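Local coordinates for protein archaeosine synthase (Pyrobaculum calidifontis, PDB 5K0P) that converts the nitrile of preQ0-modified tRNA into the formamidine group of archaeosine, using free ammonium as the nitrogen donor, at residues Y36-R39 with G40-A44; D53-G57 with R58-H62; E71-K74 with A75-P79. All blocks are in the same frame, centred on the assembly; numbering follows the deposited sequence.

Contact 1 of 3, residues Y36-R39 with G40-A44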
loop_
_atom_site.group_PDB
_atom_site.type_symbol
_atom_site.label_atom_id
_atom_site.label_comp_id
_atom_site.label_asym_id
_atom_site.label_seq_id
_atom_site.Cartn_x
_atom_site.Cartn_y
_atom_site.Cartn_z
ATOM N N TYR A 36 -10.811 -15.978 -19.279
ATOM C CA TYR A 36 -11.522 -17.042 -19.977
ATOM C C TYR A 36 -11.069 -18.462 -19.681
ATOM O O TYR A 36 -9.977 -18.686 -19.204
ATOM C CB TYR A 36 -11.449 -16.769 -21.510
ATOM C CG TYR A 36 -10.137 -17.096 -22.121
ATOM C CD1 TYR A 36 -9.089 -16.231 -21.986
ATOM C CD2 TYR A 36 -9.941 -18.308 -22.814
ATOM C CE1 TYR A 36 -7.832 -16.551 -22.551
ATOM C CE2 TYR A 36 -8.689 -18.641 -23.385
ATOM C CZ TYR A 36 -7.639 -17.761 -23.235
ATOM O OH TYR A 36 -6.357 -18.091 -23.722
ATOM N N ILE A 37 -11.942 -19.440 -19.967
ATOM C CA ILE A 37 -11.592 -20.853 -19.844
ATOM C C ILE A 37 -11.324 -21.379 -21.217
ATOM O O ILE A 37 -12.248 -21.373 -22.067
ATOM C CB ILE A 37 -12.712 -21.680 -19.218
ATOM C CG1 ILE A 37 -12.961 -21.157 -17.835
ATOM C CG2 ILE A 37 -12.336 -23.207 -19.155
ATOM C CD1 ILE A 37 -14.077 -21.828 -17.126
ATOM N N PRO A 38 -10.080 -21.860 -21.466
ATOM C CA PRO A 38 -9.758 -22.439 -22.759
ATOM C C PRO A 38 -10.528 -23.722 -22.942
ATOM O O PRO A 38 -10.797 -24.426 -21.922
ATOM C CB PRO A 38 -8.261 -22.756 -22.644
ATOM C CG PRO A 38 -7.755 -21.810 -21.610
ATOM C CD PRO A 38 -8.884 -21.731 -20.615
ATOM N N ARG A 39 -10.903 -23.985 -24.224
ATOM C CA ARG A 39 -11.358 -25.297 -24.681
ATOM C C ARG A 39 -10.557 -25.713 -25.916
ATOM O O ARG A 39 -10.935 -25.423 -27.076
ATOM C CB ARG A 39 -12.873 -25.337 -24.999
ATOM C CG ARG A 39 -13.292 -26.790 -25.354
ATOM C CD ARG A 39 -14.635 -26.948 -26.077
ATOM N NE ARG A 39 -15.793 -26.693 -25.213
ATOM C CZ ARG A 39 -16.590 -25.603 -25.213
ATOM N NH1 ARG A 39 -17.596 -25.546 -24.327
ATOM N NH2 ARG A 39 -16.419 -24.570 -26.057
ATOM N N GLY A 40 -9.436 -26.360 -25.694
ATOM C CA GLY A 40 -8.523 -26.668 -26.819
ATOM C C GLY A 40 -8.016 -25.553 -27.758
ATOM O O GLY A 40 -7.528 -25.843 -28.882
ATOM N N ALA A 41 -8.133 -24.304 -27.320
ATOM C CA ALA A 41 -7.353 -23.248 -27.900
ATOM C C ALA A 41 -7.144 -22.185 -26.832
ATOM O O ALA A 41 -8.105 -21.723 -26.132
ATOM C CB ALA A 41 -8.038 -22.671 -29.136
ATOM N N VAL A 42 -5.864 -21.862 -26.676
ATOM C CA VAL A 42 -5.396 -20.740 -25.908
ATOM C C VAL A 42 -5.222 -19.563 -26.856
ATOM O O VAL A 42 -4.655 -19.711 -27.961
ATOM C CB VAL A 42 -4.065 -21.059 -25.176
ATOM C CG1 VAL A 42 -3.368 -19.786 -24.686
ATOM C CG2 VAL A 42 -4.390 -21.999 -24.037
ATOM N N LEU A 43 -5.740 -18.419 -26.431
ATOM C CA LEU A 43 -5.559 -17.161 -27.175
ATOM C C LEU A 43 -4.085 -16.680 -27.039
ATOM O O LEU A 43 -3.606 -16.443 -25.935
ATOM C CB LEU A 43 -6.517 -16.116 -26.644
ATOM C CG LEU A 43 -6.434 -14.746 -27.349
ATOM C CD1 LEU A 43 -6.807 -14.951 -28.807
ATOM C CD2 LEU A 43 -7.335 -13.699 -26.743
ATOM N N ALA A 44 -3.382 -16.583 -28.174
ATOM C CA ALA A 44 -1.990 -16.126 -28.148
ATOM C C ALA A 44 -1.978 -14.711 -27.625
ATOM O O ALA A 44 -2.842 -13.909 -27.981
ATOM C CB ALA A 44 -1.340 -16.150 -29.542
HETATM O O HOH W 1 -4.401 -16.551 -23.424
HETATM O O HOH W 2 -10.685 -21.986 -25.907
#
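Tyr36 reaches across the turn to Leu43 with its phenol end, and the evidence is a hydrogen bond from Leu43 N to Tyr36 OH of 2.8 Å with an N-H...O angle of 149°. The ring gets there because CG is flanked by both the backbone N and C (chi1 76°), which turns the phenol toward residues 41-43, with Ala41 O at the ring's edge. The Tyr36 and Leu43 side chains cross at about a right angle, with Leu43 CB 3.9 Å from Tyr36 CZ, while Val42 CG1 comes within 3.6 Å of Tyr36 OH. A water in the ring plane lies 2.5 Å from Tyr36 OH and donates to Leu43 O at 2.6 Å, so the hydroxyl is coupled to both the N-H and the carbonyl of Leu43. A phenylalanine here would probably leave Leu43 N-H without this acceptor and the bridging water without its phenol partner. Arg39 and Gly40 form the bend itself: the chain directions over 36-39 and 40-43 are 144° apart. Gly40 has a positive phi, which favours glycine, and the residue is poorly ordered. A second water spans the bend, accepting from Arg39 N at 2.6 Å and donating to Ala41 O at 2.6 Å. Inside the bend, Pro38 CB lies 3.6 Å from Ala41 O, and Pro38 and Val42 run side by side. The loop leaves strand 27-37, where Tyr36 pairs by backbone with Val11 of strand 10-20, and arrives at Ala44, the N-cap position of helix 45-53. Leu43 and Ala44 bind substrate at a site shared by two subunits, and Val42 packs on Glu63 of a neighbouring subunit. Leu43 itself is packed between the two helices, against Phe48 and Met51 of 45-53 and Ala76 and Val77 of 62-77.

Contact 2 of 3, residues D53-G57 with R58-H62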
loop_
_atom_site.group_PDB
_atom_site.type_symbol
_atom_site.label_atom_id
_atom_site.label_comp_id
_atom_site.label_asym_id
_atom_site.label_seq_id
_atom_site.Cartn_x
_atom_site.Cartn_y
_atom_site.Cartn_z
ATOM N N ASP A 53 -5.172 -3.266 -29.372
ATOM C CA ASP A 53 -4.660 -2.133 -30.133
ATOM C C ASP A 53 -5.541 -1.773 -31.316
ATOM O O ASP A 53 -5.406 -0.700 -31.824
ATOM C CB ASP A 53 -3.230 -2.379 -30.627
ATOM C CG ASP A 53 -2.223 -2.364 -29.493
ATOM O OD1 ASP A 53 -2.554 -1.849 -28.432
ATOM O OD2 ASP A 53 -1.123 -2.904 -29.596
ATOM N N SER A 54 -6.419 -2.668 -31.755
ATOM C CA SER A 54 -7.250 -2.331 -32.903
ATOM C C SER A 54 -8.091 -1.112 -32.685
ATOM O O SER A 54 -8.530 -0.513 -33.658
ATOM C CB SER A 54 -8.152 -3.499 -33.334
ATOM O OG SER A 54 -9.135 -3.798 -32.349
ATOM N N TYR A 55 -8.374 -0.771 -31.432
ATOM C CA TYR A 55 -9.289 0.338 -31.089
ATOM C C TYR A 55 -8.602 1.731 -31.112
ATOM O O TYR A 55 -9.264 2.769 -31.007
ATOM C CB TYR A 55 -9.968 0.084 -29.712
ATOM C CG TYR A 55 -10.779 -1.179 -29.669
ATOM C CD1 TYR A 55 -11.988 -1.256 -30.286
ATOM C CD2 TYR A 55 -10.320 -2.320 -28.973
ATOM C CE1 TYR A 55 -12.704 -2.468 -30.297
ATOM C CE2 TYR A 55 -10.990 -3.509 -29.011
ATOM C CZ TYR A 55 -12.204 -3.598 -29.637
ATOM O OH TYR A 55 -12.903 -4.826 -29.611
ATOM N N ARG A 56 -7.276 1.742 -31.244
ATOM C CA ARG A 56 -6.533 2.996 -31.267
ATOM C C ARG A 56 -7.081 3.772 -32.467
ATOM O O ARG A 56 -7.275 3.231 -33.527
ATOM C CB ARG A 56 -5.043 2.779 -31.482
ATOM C CG ARG A 56 -4.257 2.178 -30.298
ATOM C CD ARG A 56 -2.821 1.826 -30.671
ATOM N NE ARG A 56 -2.009 3.024 -30.662
ATOM C CZ ARG A 56 -1.677 3.730 -29.607
ATOM N NH1 ARG A 56 -2.008 3.323 -28.393
ATOM N NH2 ARG A 56 -0.937 4.850 -29.753
ATOM N N GLY A 57 -7.391 5.009 -32.248
ATOM C CA GLY A 57 -7.992 5.836 -33.275
ATOM C C GLY A 57 -9.431 5.585 -33.616
ATOM O O GLY A 57 -9.928 6.312 -34.431
ATOM N N ARG A 58 -10.093 4.619 -32.971
ATOM C CA ARG A 58 -11.465 4.277 -33.329
ATOM C C ARG A 58 -12.411 4.925 -32.312
ATOM O O ARG A 58 -12.203 4.905 -31.089
ATOM C CB ARG A 58 -11.610 2.761 -33.362
ATOM C CG ARG A 58 -13.027 2.269 -33.726
ATOM C CD ARG A 58 -13.142 0.718 -33.882
ATOM N NE ARG A 58 -14.541 0.266 -33.761
ATOM C CZ ARG A 58 -14.974 -0.995 -33.733
ATOM N NH1 ARG A 58 -14.137 -2.012 -33.752
ATOM N NH2 ARG A 58 -16.286 -1.248 -33.646
ATOM N N GLU A 59 -13.449 5.529 -32.827
ATOM C CA GLU A 59 -14.482 6.163 -32.005
ATOM C C GLU A 59 -15.434 5.085 -31.591
ATOM O O GLU A 59 -16.115 4.485 -32.410
ATOM C CB GLU A 59 -15.280 7.277 -32.778
ATOM C CG GLU A 59 -14.445 8.552 -32.985
ATOM C CD GLU A 59 -15.205 9.765 -33.503
ATOM O OE1 GLU A 59 -16.486 9.795 -33.463
ATOM O OE2 GLU A 59 -14.455 10.714 -33.951
ATOM N N ILE A 60 -15.494 4.849 -30.307
ATOM C CA ILE A 60 -16.315 3.764 -29.805
ATOM C C ILE A 60 -16.509 3.971 -28.338
ATOM O O ILE A 60 -15.538 4.262 -27.666
ATOM C CB ILE A 60 -15.662 2.389 -30.067
ATOM C CG1 ILE A 60 -16.600 1.251 -29.591
ATOM C CG2 ILE A 60 -14.240 2.233 -29.481
ATOM C CD1 ILE A 60 -16.094 -0.103 -30.044
ATOM N N LEU A 61 -17.731 3.859 -27.841
ATOM C CA LEU A 61 -17.953 3.979 -26.373
ATOM C C LEU A 61 -17.345 2.766 -25.626
ATOM O O LEU A 61 -17.339 1.649 -26.181
ATOM C CB LEU A 61 -19.449 3.985 -26.055
ATOM C CG LEU A 61 -20.183 5.152 -26.625
ATOM C CD1 LEU A 61 -21.659 4.861 -26.492
ATOM C CD2 LEU A 61 -19.795 6.468 -25.955
ATOM N N HIS A 62 -16.802 2.967 -24.414
ATOM C CA HIS A 62 -16.269 1.791 -23.687
ATOM C C HIS A 62 -17.306 0.677 -23.403
ATOM O O HIS A 62 -16.948 -0.522 -23.383
ATOM C CB HIS A 62 -15.405 2.173 -22.457
ATOM C CG HIS A 62 -14.126 2.892 -22.837
ATOM N ND1 HIS A 62 -13.345 3.599 -21.938
ATOM C CD2 HIS A 62 -13.523 3.036 -24.052
ATOM C CE1 HIS A 62 -12.308 4.122 -22.572
ATOM N NE2 HIS A 62 -12.405 3.807 -23.867
HETATM O O HOH W 3 -11.368 -2.341 -33.703
#
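Arg58 lies alongside Tyr55, pointing the same way, with NH1 3.8 Å from Tyr55 CE1 and the guanidinium and ring planes 35° apart. An extended chain, with CG anti to the backbone N (chi1 180°), carries the guanidinium that far. Ile60 CD1 rests on one guanidinium face, 3.6 Å above its plane and offset toward the rim, and also meets Tyr55 CE1 at 4.1 Å. Two overlapping turns position these side chains: type I from Asp53 to Arg56 and type II from Tyr55 to Arg58. The second is closed by the hydrogen bond from Arg58 N to Tyr55 O, 2.8 Å, and Gly57 supplies its positive phi. Ser54 OG lies over the centre of the Tyr55 ring, 3.8 Å above it; a water donates to Ser54 OG at 3.0 Å and accepts from Arg58 NH1 at 2.8 Å. Further out, Asp68 takes a hydrogen bond from Tyr55 OH and makes a long, weak ion pair with Arg58. The turns join helix 45-53 to helix 62-77 and lead into His62, which binds substrate at a site shared between subunits; Tyr55 packs on Leu65 and Leu69 of the second helix, while Arg58 and Ile60 hydrogen-bond by backbone to Val20 of strand 10-20.

Contact 3 of 3, residues E71-K74 with A75-P79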
loop_
_atom_site.group_PDB
_atom_site.type_symbol
_atom_site.label_atom_id
_atom_site.label_comp_id
_atom_site.label_asym_id
_atom_site.label_seq_id
_atom_site.Cartn_x
_atom_site.Cartn_y
_atom_site.Cartn_z
ATOM N N GLU A 71 -16.717 -10.370 -28.110
ATOM C CA GLU A 71 -17.099 -11.014 -29.351
ATOM C C GLU A 71 -15.850 -11.384 -30.113
ATOM O O GLU A 71 -15.845 -12.495 -30.658
ATOM C CB GLU A 71 -18.109 -10.227 -30.187
ATOM C CG GLU A 71 -19.548 -10.298 -29.645
ATOM C CD GLU A 71 -20.103 -11.771 -29.413
ATOM O OE1 GLU A 71 -19.958 -12.744 -30.234
ATOM O OE2 GLU A 71 -20.720 -11.976 -28.351
ATOM N N LYS A 72 -14.790 -10.550 -30.088
ATOM C CA LYS A 72 -13.541 -10.939 -30.709
ATOM C C LYS A 72 -12.915 -12.183 -30.127
ATOM O O LYS A 72 -12.425 -13.078 -30.880
ATOM C CB LYS A 72 -12.523 -9.827 -30.635
ATOM C CG LYS A 72 -12.775 -8.836 -31.729
ATOM C CD LYS A 72 -12.244 -7.488 -31.362
ATOM C CE LYS A 72 -12.551 -6.488 -32.455
ATOM N NZ LYS A 72 -11.301 -6.313 -33.160
ATOM N N VAL A 73 -12.920 -12.247 -28.790
ATOM C CA VAL A 73 -12.304 -13.371 -28.095
ATOM C C VAL A 73 -13.143 -14.640 -28.300
ATOM O O VAL A 73 -12.590 -15.698 -28.515
ATOM C CB VAL A 73 -12.094 -13.105 -26.594
ATOM C CG1 VAL A 73 -11.529 -14.364 -25.893
ATOM C CG2 VAL A 73 -11.170 -11.921 -26.409
ATOM N N LYS A 74 -14.450 -14.529 -28.275
ATOM C CA LYS A 74 -15.254 -15.710 -28.480
ATOM C C LYS A 74 -15.047 -16.241 -29.869
ATOM O O LYS A 74 -15.016 -17.473 -30.065
ATOM C CB LYS A 74 -16.729 -15.431 -28.323
ATOM C CG LYS A 74 -17.195 -15.435 -26.893
ATOM C CD LYS A 74 -18.584 -14.871 -26.763
ATOM C CE LYS A 74 -19.672 -15.731 -27.419
ATOM N NZ LYS A 74 -19.854 -16.894 -26.515
ATOM N N ALA A 75 -14.917 -15.342 -30.842
ATOM C CA ALA A 75 -14.732 -15.792 -32.202
ATOM C C ALA A 75 -13.377 -16.473 -32.426
ATOM O O ALA A 75 -13.321 -17.475 -33.149
ATOM C CB ALA A 75 -14.962 -14.662 -33.224
ATOM N N ALA A 76 -12.309 -15.952 -31.813
ATOM C CA ALA A 76 -11.001 -16.558 -31.911
ATOM C C ALA A 76 -10.880 -17.937 -31.236
ATOM O O ALA A 76 -10.232 -18.796 -31.799
ATOM C CB ALA A 76 -9.944 -15.627 -31.352
ATOM N N VAL A 77 -11.452 -18.151 -30.042
ATOM C CA VAL A 77 -11.223 -19.437 -29.338
ATOM C C VAL A 77 -12.415 -20.112 -28.748
ATOM O O VAL A 77 -12.229 -21.077 -28.055
ATOM C CB VAL A 77 -10.135 -19.330 -28.230
ATOM C CG1 VAL A 77 -8.825 -18.809 -28.790
ATOM C CG2 VAL A 77 -10.568 -18.396 -27.115
ATOM N N ASN A 78 -13.623 -19.634 -29.019
ATOM C CA ASN A 78 -14.866 -20.267 -28.569
ATOM C C ASN A 78 -14.790 -20.860 -27.183
ATOM O O ASN A 78 -14.972 -22.062 -27.053
ATOM C CB ASN A 78 -15.304 -21.345 -29.587
ATOM C CG ASN A 78 -15.454 -20.778 -31.000
ATOM O OD1 ASN A 78 -14.506 -20.845 -31.861
ATOM N ND2 ASN A 78 -16.628 -20.166 -31.249
ATOM N N PRO A 79 -14.469 -20.034 -26.154
ATOM C CA PRO A 79 -14.288 -20.566 -24.818
ATOM C C PRO A 79 -15.631 -20.675 -24.154
ATOM O O PRO A 79 -16.487 -19.908 -24.496
ATOM C CB PRO A 79 -13.460 -19.481 -24.133
ATOM C CG PRO A 79 -13.872 -18.266 -24.792
ATOM C CD PRO A 79 -14.275 -18.579 -26.170
HETATM O O HOH W 4 -17.617 -19.031 -27.058
#
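Four consecutive i to i+4 hydrogen bonds of 2.8 to 3.1 Å, from Ala75 N, Ala76 N, Val77 N and Asn78 N to Glu71 O, Lys72 O, Val73 O and Lys74 O respectively, form the last alpha-helical turns of helix 62-77 in the tunnel fold. The helix gives way at Asn78, with a positive phi of 38°, and Pro79, which has no N-H to offer, sets its CD 3.8 Å from Lys74 CA. Along the helix, Val73 CG1 and Val77 CG2 meet at 4.3 Å, one turn apart. Val73 and Ala76 both pack on Met51 of helix 45-53, and Val77 on Ala41 and Leu43 of the loop before that helix. Lys74 leaves a different side of the helix from Val73 and bends at chi3 and chi4, which brings its amine back beside the exit of the chain. There NZ is held by Ser101 OG of strand 93-102 and by a water, to which it donates at 3.1 Å and which in turn donates to Pro79 O at 2.9 Å.

Overall arrangement
From the N terminus, contact 1 closes the loop between strand 27-37 and helix 45-53, contact 2 closes the turns between that helix and helix 62-77, and contact 3 ends the second helix just before strand 81-90. The three follow in series; none nests in or crosses another. Contacts 1 and 2 lie on opposite sides of the chain's centre, their centres about 24 Å apart. Contact 3 touches both: Ala41 O lies 3.8 Å from Val77 CB, and Tyr55 OH 3.3 Å from Lys72 CD. Together they cover both ends of the helix pair and its links to strand 27-37 and strand 81-90.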